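Local structure of core protein P7 (Pseudomonas phage phi12, 2Q82) at residues A[33-38]-A[60-65]. The protein is a structural protein of the inner core of a double-stranded RNA bacteriophage, in which it probably contributes to assembly and to stability of the particle. Numbering follows the deposited sequence.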
loop_
_atom_site.group_PDB
_atom_site.type_symbol
_atom_site.label_atom_id
_atom_site.label_comp_id
_atom_site.label_asym_id
_atom_site.label_seq_id
_atom_site.Cartn_x
_atom_site.Cartn_y
_atom_site.Cartn_z
ATOM N N GLY A 33 -8.333 19.761 6.533
ATOM C CA GLY A 33 -7.937 20.767 7.494
ATOM C C GLY A 33 -6.752 20.294 8.289
ATOM O O GLY A 33 -6.169 19.267 7.969
ATOM N N ASP A 34 -6.384 21.035 9.326
ATOM C CA ASP A 34 -5.235 20.639 10.128
ATOM C C ASP A 34 -5.545 19.353 10.849
ATOM O O ASP A 34 -6.667 19.117 11.274
ATOM C CB ASP A 34 -4.894 21.678 11.186
ATOM C CG ASP A 34 -4.807 23.065 10.628
ATOM O OD1 ASP A 34 -3.880 23.339 9.842
ATOM O OD2 ASP A 34 -5.683 23.880 10.986
ATOM N N VAL A 35 -4.517 18.533 11.016
ATOM C CA VAL A 35 -4.706 17.269 11.695
ATOM C C VAL A 35 -4.758 17.425 13.185
ATOM O O VAL A 35 -4.081 18.260 13.773
ATOM C CB VAL A 35 -3.590 16.316 11.396
ATOM C CG1 VAL A 35 -3.523 16.058 9.947
ATOM C CG2 VAL A 35 -2.334 16.887 11.855
ATOM N N PRO A 36 -5.542 16.592 13.840
ATOM C CA PRO A 36 -5.726 16.586 15.291
ATOM C C PRO A 36 -4.651 15.906 16.046
ATOM O O PRO A 36 -3.833 15.234 15.457
ATOM C CB PRO A 36 -7.021 15.820 15.475
ATOM C CG PRO A 36 -7.131 14.995 14.274
ATOM C CD PRO A 36 -6.578 15.799 13.165
ATOM N N VAL A 37 -4.647 16.093 17.358
ATOM C CA VAL A 37 -3.715 15.369 18.196
ATOM C C VAL A 37 -4.654 14.342 18.823
ATOM O O VAL A 37 -5.790 14.656 19.180
ATOM C CB VAL A 37 -3.086 16.218 19.310
ATOM C CG1 VAL A 37 -2.219 15.339 20.188
ATOM C CG2 VAL A 37 -2.239 17.316 18.704
ATOM N N ILE A 38 -4.191 13.109 18.918
ATOM C CA ILE A 38 -5.005 12.050 19.473
ATOM C C ILE A 38 -4.109 11.275 20.387
ATOM O O ILE A 38 -3.093 10.733 19.974
ATOM C CB ILE A 38 -5.554 11.133 18.368
ATOM C CG1 ILE A 38 -6.456 11.947 17.442
ATOM C CG2 ILE A 38 -6.389 10.027 18.966
ATOM C CD1 ILE A 38 -6.722 11.305 16.087
ATOM N N VAL A 60 -3.228 6.880 13.057
ATOM C CA VAL A 60 -4.467 7.356 12.461
ATOM C C VAL A 60 -4.023 8.035 11.167
ATOM O O VAL A 60 -3.270 9.003 11.191
ATOM C CB VAL A 60 -5.207 8.381 13.312
ATOM C CG1 VAL A 60 -6.389 8.942 12.529
ATOM C CG2 VAL A 60 -5.700 7.722 14.587
ATOM N N ALA A 61 -4.455 7.486 10.038
ATOM C CA ALA A 61 -4.135 8.066 8.750
ATOM C C ALA A 61 -5.303 8.982 8.433
ATOM O O ALA A 61 -6.457 8.553 8.445
ATOM C CB ALA A 61 -4.014 6.992 7.690
ATOM N N VAL A 62 -4.988 10.245 8.160
ATOM C CA VAL A 62 -5.987 11.250 7.862
ATOM C C VAL A 62 -6.124 11.465 6.370
ATOM O O VAL A 62 -5.159 11.817 5.688
ATOM C CB VAL A 62 -5.629 12.581 8.524
ATOM C CG1 VAL A 62 -6.760 13.582 8.335
ATOM C CG2 VAL A 62 -5.351 12.357 9.998
ATOM N N LEU A 63 -7.341 11.265 5.884
ATOM C CA LEU A 63 -7.631 11.426 4.482
ATOM C C LEU A 63 -8.602 12.528 4.174
ATOM O O LEU A 63 -9.689 12.582 4.728
ATOM C CB LEU A 63 -8.227 10.116 3.934
ATOM C CG LEU A 63 -7.207 9.021 3.590
ATOM C CD1 LEU A 63 -6.510 8.590 4.786
ATOM C CD2 LEU A 63 -7.878 7.858 2.975
ATOM N N GLY A 64 -8.192 13.424 3.293
ATOM C CA GLY A 64 -9.076 14.495 2.863
ATOM C C GLY A 64 -9.319 14.374 1.367
ATOM O O GLY A 64 -9.001 13.368 0.728
ATOM N N ASP A 65 -9.891 15.419 0.795
ATOM C CA ASP A 65 -10.187 15.435 -0.618
ATOM C C ASP A 65 -9.023 15.078 -1.482
ATOM O O ASP A 65 -9.212 14.527 -2.551
ATOM C CB ASP A 65 -10.658 16.815 -0.999
ATOM C CG ASP A 65 -12.080 17.039 -0.614
ATOM O OD1 ASP A 65 -12.530 16.593 0.440
ATOM O OD2 ASP A 65 -12.791 17.690 -1.367
#
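Val35 and Val62 meet through single methyl groups, CG1 of Val35 lying 4.1 Å from CG2 of Val62, and the pair illustrates how an irregular chain can pack on a strand through side chains alone. A second methyl contact works alongside: CD1 of Ile38 comes to 4.0 Å from CG2 of Val60. Both are purely apolar, and the backbones stay well apart, the CA atoms of Val35 and Val62 being 7.2 Å from each other.

The two pairs differ in how they approach. Val35 and Val62 run past each other at a slant, whereas Ile38 lies roughly perpendicular to Val60 and touches it with the far end of its chain. That reach depends on an extended side chain: with chi2 at 162°, CD1 of Ile38 stands nearly opposite its own CA and projects to the valine. On the strand, Val60 and Val62 share one rotamer, CG1 opposite the backbone N, which presents CG2 of each to the loop from the same face. Pro36, which follows Val35 in the loop, packs against Met29 of strand 25-30.

Val43 of the neighbouring strand 42-45 touches Val35, Ile38 and Val62, joining the two contacts into one apolar patch. Ile38 is also packed against Met112 and Leu116 of helix 112-127, which fits its burial, while Val35 remains exposed at the outer margin. A hydrogen bond from Arg45 NH2 to Gly33 O fastens the loop to strand 42-45, and one from His31 NE2 to Asp34 O braces it internally.

Strand 59-63 runs between 42-45 and 25-30, parallel to both, and residues 33-38 belong to the connection from 25-30 to 42-45. The arrangement is that of an alpha/beta fold with a parallel sheet, here with a long loop segment packed over one face.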